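Local structure of nicotinamide-nucleotide adenylyltransferase NadR family / Ribosylnicotinamide kinase (6GYE) at residues K181-M186 and I255-T260; L296-P301 and K339-D344; D261-R266 and M328-E333. The protein probably phosphorylates nicotinamide riboside, which it binds here, and may also convert the resulting mononucleotide to NAD+. All blocks are in the same frame, centred on the assembly; numbering follows the deposited sequence.

Contact 1 (K181-M186 and I255-T260); sequences KVVTVM and IVFLDT. With NNR (Nicotinamide riboside), chain I.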
# COMPACT_ATOMS: atom_id res chain seq x y z
N LYS A 181 3.57 -7.20 0.46
CA LYS A 181 4.36 -7.93 -0.53
C LYS A 181 3.44 -8.53 -1.59
O LYS A 181 2.35 -9.02 -1.28
CB LYS A 181 5.17 -9.02 0.16
CG LYS A 181 6.38 -8.50 0.99
CD LYS A 181 7.54 -8.19 0.11
CE LYS A 181 8.79 -7.78 0.91
NZ LYS A 181 8.49 -6.57 1.71
N VAL A 182 3.88 -8.53 -2.84
CA VAL A 182 3.04 -8.95 -3.96
C VAL A 182 3.84 -9.92 -4.84
O VAL A 182 4.92 -9.57 -5.32
CB VAL A 182 2.53 -7.74 -4.78
CG1 VAL A 182 1.69 -8.19 -5.99
CG2 VAL A 182 1.73 -6.78 -3.89
N VAL A 183 3.30 -11.12 -5.03
CA VAL A 183 3.86 -12.14 -5.91
C VAL A 183 2.89 -12.34 -7.07
O VAL A 183 1.72 -12.67 -6.84
CB VAL A 183 4.05 -13.47 -5.17
CG1 VAL A 183 4.65 -14.53 -6.10
CG2 VAL A 183 4.88 -13.29 -3.93
N THR A 184 3.38 -12.20 -8.30
CA THR A 184 2.54 -12.35 -9.48
C THR A 184 3.03 -13.53 -10.30
O THR A 184 4.23 -13.65 -10.56
CB THR A 184 2.56 -11.07 -10.33
OG1 THR A 184 2.11 -9.96 -9.55
CG2 THR A 184 1.63 -11.23 -11.54
N VAL A 185 2.11 -14.39 -10.72
CA VAL A 185 2.44 -15.55 -11.54
C VAL A 185 2.05 -15.26 -12.98
O VAL A 185 0.97 -14.74 -13.25
CB VAL A 185 1.74 -16.82 -11.01
CG1 VAL A 185 2.07 -17.99 -11.90
CG2 VAL A 185 2.14 -17.09 -9.56
N MET A 186 2.93 -15.61 -13.91
CA MET A 186 2.75 -15.33 -15.33
C MET A 186 3.07 -16.58 -16.15
O MET A 186 3.99 -17.33 -15.82
CB MET A 186 3.64 -14.15 -15.79
CG MET A 186 3.42 -12.83 -15.04
SD MET A 186 4.39 -11.48 -15.77
CE MET A 186 4.00 -10.13 -14.64
N ILE A 255 1.23 -10.73 2.51
CA ILE A 255 1.69 -11.25 1.22
C ILE A 255 0.45 -11.65 0.42
O ILE A 255 -0.41 -12.36 0.94
CB ILE A 255 2.61 -12.47 1.43
CG1 ILE A 255 3.72 -12.15 2.43
CG2 ILE A 255 3.17 -12.96 0.08
CD1 ILE A 255 4.75 -13.26 2.65
N VAL A 256 0.38 -11.24 -0.86
CA VAL A 256 -0.72 -11.67 -1.73
C VAL A 256 -0.16 -12.25 -3.03
O VAL A 256 0.92 -11.88 -3.49
CB VAL A 256 -1.73 -10.54 -2.03
CG1 VAL A 256 -2.11 -9.82 -0.75
CG2 VAL A 256 -1.16 -9.59 -3.04
N PHE A 257 -0.92 -13.17 -3.61
CA PHE A 257 -0.55 -13.84 -4.85
C PHE A 257 -1.52 -13.46 -5.95
O PHE A 257 -2.74 -13.49 -5.74
CB PHE A 257 -0.51 -15.36 -4.66
CG PHE A 257 0.61 -15.82 -3.77
CD1 PHE A 257 0.47 -15.81 -2.38
CD2 PHE A 257 1.81 -16.25 -4.32
CE1 PHE A 257 1.51 -16.22 -1.55
CE2 PHE A 257 2.86 -16.68 -3.50
CZ PHE A 257 2.71 -16.66 -2.10
N LEU A 258 -0.98 -13.07 -7.10
CA LEU A 258 -1.79 -12.59 -8.21
C LEU A 258 -1.66 -13.54 -9.40
O LEU A 258 -0.55 -13.85 -9.83
CB LEU A 258 -1.37 -11.18 -8.62
CG LEU A 258 -1.45 -10.12 -7.52
CD1 LEU A 258 -1.10 -8.76 -8.12
CD2 LEU A 258 -2.86 -10.09 -6.86
N ASP A 259 -2.80 -13.96 -9.95
CA ASP A 259 -2.85 -14.84 -11.12
C ASP A 259 -2.92 -13.96 -12.37
O ASP A 259 -4.01 -13.57 -12.83
CB ASP A 259 -4.03 -15.80 -11.04
CG ASP A 259 -3.90 -16.98 -12.01
OD1 ASP A 259 -3.01 -16.92 -12.88
OD2 ASP A 259 -4.66 -17.96 -11.88
N THR A 260 -1.74 -13.63 -12.91
CA THR A 260 -1.53 -12.78 -14.09
C THR A 260 -1.88 -11.31 -13.84
O THR A 260 -2.42 -10.95 -12.79
CB THR A 260 -2.30 -13.29 -15.33
OG1 THR A 260 -3.68 -12.94 -15.26
CG2 THR A 260 -2.18 -14.79 -15.50
O2R NNR I . -5.31 -1.40 -5.33
C2R NNR I . -3.91 -1.09 -5.32
C3R NNR I . -3.62 0.35 -4.94
O3R NNR I . -4.82 1.10 -4.68
C4R NNR I . -2.88 0.96 -6.11
C5R NNR I . -1.51 1.47 -5.70
O5R NNR I . -0.83 2.00 -6.84
O4R NNR I . -2.74 -0.04 -7.12
C1R NNR I . -3.33 -1.28 -6.72
N1 NNR I . -2.31 -2.33 -6.69
C2 NNR I . -2.24 -3.21 -7.70
C6 NNR I . -1.46 -2.41 -5.66
C5 NNR I . -0.48 -3.39 -5.61
C4 NNR I . -0.39 -4.31 -6.64
C3 NNR I . -1.28 -4.21 -7.71
C7 NNR I . -1.20 -5.18 -8.84
O7 NNR I . -2.20 -5.39 -9.52
N7 NNR I . -0.05 -5.80 -9.09
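Val183 meets the phenyl ring of Phe257 obliquely, on its CD2-CE2 side, with Val183 CB 3.7 Å from Phe257 CD2. The two side chains lie alongside each other and point the same way. Because Val183 CG1 stands anti to the backbone N (chi1 -180°), it follows that ring bond too, and Leu200 and Ala201 of helix 193-203 also touch the Phe257 side chain.

The second flat group is the carboxamide of the bound nicotinamide riboside, whose N7 sits 3.3 Å from Leu258 CD1. Val182 CG1 flanks the same methyl, 3.6 Å from Leu258 CD1. Thr184 OG1 comes within 3.7 Å of Leu258 CD1 and has no hydrogen-bond partner in the model.

The two strands run parallel. Val183 N gives a nearly straight bond to Val256 O (2.9 Å), and Leu258 N returns one to Val183 O (2.7 Å). The last rung, Thr260 N to Val185 O, is bent to 132° as the chain leaves the sheet. Here Asp259 turns its carboxylate to Lys193 (salt bridge) and Thr194 (hydrogen bond), residues of a probable Walker A loop.

Strand 255-259 is an outer strand of the four-stranded sheet, and 181-187 has 296-300 on its other flank. Helix 193-203 packs on the face of Val183, Val185 and Phe257, helix 229-247 on that of Val256 and Leu258.

Contact 2 (L296-P301 and K339-D344); sequences LILVIP and KVVILD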
# COMPACT_ATOMS: atom_id res chain seq x y z
N LEU A 296 7.91 -10.02 -6.63
CA LEU A 296 8.42 -11.27 -7.18
C LEU A 296 7.50 -11.67 -8.32
O LEU A 296 6.28 -11.65 -8.15
CB LEU A 296 8.44 -12.38 -6.12
CG LEU A 296 8.71 -13.77 -6.69
CD1 LEU A 296 10.12 -13.81 -7.30
CD2 LEU A 296 8.52 -14.86 -5.65
N ILE A 297 8.09 -12.02 -9.47
CA ILE A 297 7.36 -12.44 -10.65
C ILE A 297 7.79 -13.87 -10.99
O ILE A 297 8.94 -14.11 -11.36
CB ILE A 297 7.62 -11.49 -11.83
CG1 ILE A 297 7.09 -10.09 -11.50
CG2 ILE A 297 6.97 -12.03 -13.12
CD1 ILE A 297 7.65 -8.99 -12.42
N LEU A 298 6.87 -14.81 -10.86
CA LEU A 298 7.11 -16.21 -11.16
C LEU A 298 6.63 -16.52 -12.58
O LEU A 298 5.44 -16.39 -12.87
CB LEU A 298 6.39 -17.12 -10.16
CG LEU A 298 6.92 -17.01 -8.73
CD1 LEU A 298 6.04 -17.74 -7.76
CD2 LEU A 298 8.33 -17.55 -8.64
N VAL A 299 7.54 -16.95 -13.45
CA VAL A 299 7.21 -17.24 -14.84
C VAL A 299 7.23 -18.75 -15.02
O VAL A 299 8.25 -19.39 -14.73
CB VAL A 299 8.19 -16.56 -15.80
CG1 VAL A 299 7.94 -17.01 -17.23
CG2 VAL A 299 8.08 -15.04 -15.69
N ILE A 300 6.13 -19.31 -15.51
CA ILE A 300 6.07 -20.73 -15.84
C ILE A 300 6.45 -20.87 -17.32
O ILE A 300 5.67 -20.46 -18.19
CB ILE A 300 4.68 -21.32 -15.57
CG1 ILE A 300 4.29 -21.10 -14.10
CG2 ILE A 300 4.65 -22.79 -15.96
CD1 ILE A 300 2.89 -21.63 -13.76
N PRO A 301 7.59 -21.48 -17.64
CA PRO A 301 8.03 -21.56 -19.02
C PRO A 301 7.37 -22.73 -19.72
O PRO A 301 6.89 -23.66 -19.07
CB PRO A 301 9.54 -21.77 -18.89
CG PRO A 301 9.65 -22.56 -17.64
CD PRO A 301 8.58 -22.06 -16.72
N LYS A 339 13.30 -9.10 -10.76
CA LYS A 339 12.26 -9.72 -9.96
C LYS A 339 11.74 -11.02 -10.55
O LYS A 339 10.85 -11.64 -9.96
CB LYS A 339 11.10 -8.73 -9.79
CG LYS A 339 11.49 -7.45 -9.04
CD LYS A 339 10.37 -6.43 -9.10
CE LYS A 339 10.70 -5.19 -8.27
NZ LYS A 339 9.60 -4.20 -8.42
N VAL A 340 12.27 -11.45 -11.69
CA VAL A 340 11.73 -12.61 -12.40
C VAL A 340 12.49 -13.87 -12.00
O VAL A 340 13.72 -13.92 -12.08
CB VAL A 340 11.81 -12.40 -13.93
CG1 VAL A 340 11.44 -13.69 -14.63
CG2 VAL A 340 10.89 -11.28 -14.39
N VAL A 341 11.75 -14.89 -11.60
CA VAL A 341 12.26 -16.23 -11.41
C VAL A 341 11.51 -17.14 -12.37
O VAL A 341 10.27 -17.16 -12.37
CB VAL A 341 12.09 -16.71 -9.96
CG1 VAL A 341 12.46 -18.18 -9.83
CG2 VAL A 341 12.92 -15.83 -9.01
N ILE A 342 12.24 -17.87 -13.20
CA ILE A 342 11.67 -18.77 -14.19
C ILE A 342 11.61 -20.17 -13.60
O ILE A 342 12.63 -20.70 -13.13
CB ILE A 342 12.50 -18.74 -15.48
CG1 ILE A 342 12.50 -17.32 -16.03
CG2 ILE A 342 11.94 -19.73 -16.48
CD1 ILE A 342 13.13 -17.21 -17.38
N LEU A 343 10.43 -20.78 -13.62
CA LEU A 343 10.23 -22.10 -13.00
C LEU A 343 10.46 -23.21 -14.02
O LEU A 343 9.56 -23.92 -14.46
CB LEU A 343 8.84 -22.17 -12.38
CG LEU A 343 8.57 -21.10 -11.32
CD1 LEU A 343 7.11 -21.10 -10.94
CD2 LEU A 343 9.46 -21.35 -10.10
N ASP A 344 11.74 -23.41 -14.34
CA ASP A 344 12.15 -24.40 -15.34
C ASP A 344 12.70 -25.66 -14.66
O ASP A 344 13.90 -25.93 -14.64
CB ASP A 344 13.17 -23.77 -16.29
CG ASP A 344 14.36 -23.17 -15.56
OD1 ASP A 344 14.41 -23.23 -14.30
OD2 ASP A 344 15.24 -22.60 -16.24
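Val340 packs its CG1 against Val299 CG2 at 3.8 Å, and on the same face its CG2 rests near Ile297 CB. Across the sheet, Leu298 and Val341 lie side by side pointing the same way, while Leu343 CD1 reaches Leu298 CB at 4.1 Å. Leu296 joins this second face by folding back: its CB sets off away from the other strand, but with chi1 at 169° and chi2 at 65° CD1 returns to within 3.9 Å of Val341 CG2.

Four backbone bonds hold these side chains in a parallel register. Ile297 N bonds to Lys339 O, Val341 N to Ile297 O and Val299 N to Val341 O; the last, Leu343 N to Val299 O (2.8 Å), is almost straight. Beyond it the chain bends in an inverse gamma turn centred on Leu343. Pro301 packs against this turn, its CG 3.8 Å from Ile342 CG2 and its CD 3.1 Å from Leu343 O. A glycine in place of Pro301 would probably strip Ile342 CG2 and the Leu343 carbonyl of this apolar neighbour and let the end of 296-301 turn more easily.

Farther out, helix 320-333 packs on the face of Val299 and Val340 through Leu331, and helices 193-203 and 358-370 pack on the face of Leu298 and Leu343. Lys339 sends NZ to Met294 O, so its charged end leads off from the pair of strands.

Backbone amides supply all the hydrogen bonds between the segments; the side chains that meet across them are almost all aliphatic, with the Pro301 ring among them. Strand 340-342 is thus fixed as an outer strand of the sheet by backbone polarity in its plane and by hydrocarbon on its two faces.

Contact 3 (D261-R266 and M328-E333); sequences DAIVTR and MRQLAE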
# COMPACT_ATOMS: atom_id res chain seq x y z
N ASP A 261 -1.56 -10.46 -14.81
CA ASP A 261 -1.65 -9.02 -14.65
C ASP A 261 -1.77 -8.39 -16.04
O ASP A 261 -1.99 -9.10 -17.03
CB ASP A 261 -0.40 -8.50 -13.92
CG ASP A 261 0.80 -8.46 -14.84
OD1 ASP A 261 0.92 -9.36 -15.71
OD2 ASP A 261 1.57 -7.50 -14.74
N ALA A 262 -1.56 -7.07 -16.13
CA ALA A 262 -1.74 -6.40 -17.42
C ALA A 262 -0.63 -6.75 -18.41
O ALA A 262 -0.89 -6.79 -19.63
CB ALA A 262 -1.83 -4.88 -17.23
N ILE A 263 0.58 -7.03 -17.93
CA ILE A 263 1.65 -7.44 -18.84
C ILE A 263 1.26 -8.72 -19.57
O ILE A 263 1.44 -8.85 -20.79
CB ILE A 263 2.98 -7.60 -18.09
CG1 ILE A 263 3.47 -6.24 -17.62
CG2 ILE A 263 4.03 -8.27 -18.97
CD1 ILE A 263 4.82 -6.25 -17.04
N VAL A 264 0.72 -9.70 -18.83
CA VAL A 264 0.25 -10.93 -19.46
C VAL A 264 -0.79 -10.62 -20.53
O VAL A 264 -0.71 -11.11 -21.66
CB VAL A 264 -0.29 -11.90 -18.40
CG1 VAL A 264 -1.05 -13.06 -19.05
CG2 VAL A 264 0.87 -12.43 -17.56
N THR A 265 -1.79 -9.79 -20.19
CA THR A 265 -2.78 -9.42 -21.19
C THR A 265 -2.14 -8.68 -22.35
O THR A 265 -2.57 -8.84 -23.50
CB THR A 265 -3.87 -8.54 -20.57
OG1 THR A 265 -4.45 -9.23 -19.47
CG2 THR A 265 -5.01 -8.22 -21.61
N ARG A 266 -1.10 -7.88 -22.08
CA ARG A 266 -0.42 -7.15 -23.14
C ARG A 266 0.33 -8.08 -24.08
O ARG A 266 0.50 -7.77 -25.26
CB ARG A 266 0.52 -6.10 -22.54
CG ARG A 266 1.04 -5.08 -23.55
CD ARG A 266 1.93 -4.01 -22.89
NE ARG A 266 2.44 -3.03 -23.85
CZ ARG A 266 3.64 -3.08 -24.41
NH1 ARG A 266 4.47 -4.07 -24.11
NH2 ARG A 266 4.03 -2.14 -25.27
N MET A 328 9.00 -12.45 -22.17
CA MET A 328 10.33 -12.08 -21.71
C MET A 328 10.78 -10.76 -22.33
O MET A 328 11.38 -9.92 -21.65
CB MET A 328 11.33 -13.20 -22.01
CG MET A 328 11.07 -14.50 -21.25
SD MET A 328 10.78 -14.37 -19.45
CE MET A 328 12.28 -13.54 -18.92
N ARG A 329 10.50 -10.55 -23.62
CA ARG A 329 10.77 -9.24 -24.23
C ARG A 329 10.11 -8.12 -23.43
O ARG A 329 10.74 -7.11 -23.12
CB ARG A 329 10.26 -9.17 -25.67
CG ARG A 329 11.26 -9.42 -26.76
CD ARG A 329 10.61 -9.17 -28.12
NE ARG A 329 9.51 -10.09 -28.44
CZ ARG A 329 9.67 -11.30 -28.96
NH1 ARG A 329 10.89 -11.76 -29.23
NH2 ARG A 329 8.60 -12.05 -29.23
N GLN A 330 8.83 -8.30 -23.09
CA GLN A 330 8.10 -7.22 -22.43
C GLN A 330 8.58 -7.03 -20.99
O GLN A 330 8.73 -5.89 -20.54
CB GLN A 330 6.60 -7.49 -22.49
CG GLN A 330 6.04 -7.45 -23.93
CD GLN A 330 4.54 -7.18 -23.98
OE1 GLN A 330 3.97 -6.60 -23.06
NE2 GLN A 330 3.89 -7.61 -25.07
N LEU A 331 8.83 -8.12 -20.26
CA LEU A 331 9.41 -7.97 -18.93
C LEU A 331 10.73 -7.22 -18.98
O LEU A 331 11.06 -6.45 -18.07
CB LEU A 331 9.57 -9.34 -18.25
CG LEU A 331 8.28 -10.06 -17.84
CD1 LEU A 331 8.52 -11.52 -17.42
CD2 LEU A 331 7.57 -9.32 -16.74
N ALA A 332 11.50 -7.39 -20.06
CA ALA A 332 12.67 -6.55 -20.24
C ALA A 332 12.25 -5.12 -20.55
O ALA A 332 12.80 -4.17 -19.99
CB ALA A 332 13.56 -7.11 -21.35
N GLU A 333 11.26 -4.95 -21.43
CA GLU A 333 10.80 -3.61 -21.80
C GLU A 333 10.44 -2.77 -20.58
O GLU A 333 10.73 -1.57 -20.54
CB GLU A 333 9.61 -3.71 -22.76
CG GLU A 333 8.97 -2.38 -23.11
CD GLU A 333 7.85 -2.49 -24.13
OE1 GLU A 333 7.40 -1.44 -24.64
OE2 GLU A 333 7.44 -3.63 -24.44
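Ile263 and Leu331 form the close apolar end of this helix pair, crossing at about a right angle with Ile263 CD1 4.1 Å from Leu331 CD2. Leu336 and Ile289 add to the packing round Ile263, and the buried Gln330 stands next along the interface. Gln330 OE1 lies against the aliphatic stem of Arg266, 3.3 Å from Arg266 CG. The same Gln330 OE1 takes a weak hydrogen bond from Arg266 NH1 at 2.8 Å. The amide and guanidinium planes are steeply turned against each other, 79° apart. NE2 of Gln330 makes only a long, weak bond to Arg266 O, its stronger partner being Glu326 on its own helix.

The axes of the two short helical segments come within 10.2 Å, and Arg266, Gln330 and Glu333 make the polar contacts across them. Helix 262-272 starts right after strand 255-259 and is N-capped by Asp261, whose OD1 accepts from Val264 N at 3.1 Å. Helix 320-333 belongs to the beta-alpha-beta crossover that links strands 296-300 and 340-342, neighbours in the parallel sheet of this P-loop NTPase-like domain.

Toward solvent the contact thins to a single salt bridge. Arg266, its CG anti to the backbone N (chi1 -167°) and its chain extended as far as NE, carries NH1 to the exposed Glu333, 3.0 Å from Glu333 OE2. The nitrogen comes from above the carboxylate plane, 49° out of it, and Gln330 OE1 shares the same NH1. Phe278 and Phe285 touch Arg266 from helix 275-290, and NH2 forms a salt bridge to Glu282 there.

Contacts 1 and 2 are two seams of one parallel sheet, joined because strands 181-187 and 296-300 are neighbours: Met186 N lies 2.8 Å from Leu298 O, a probable hydrogen bond. Contact 1 is almost wholly buried and reaches the nicotinamide riboside, whereas contact 2, at the opposite edge, is partly exposed and has no pocket residue. Contact 3, also largely buried, leaves the sheet for the helices on one of its faces, and trades backbone ladders for side-chain bonds and a charged pair where Glu333 reaches solvent. Leu331 connects it with contact 2, its CD1 3.9 Å from Val340 CG2, and Met186 packs on Val264 to tie it to contact 1.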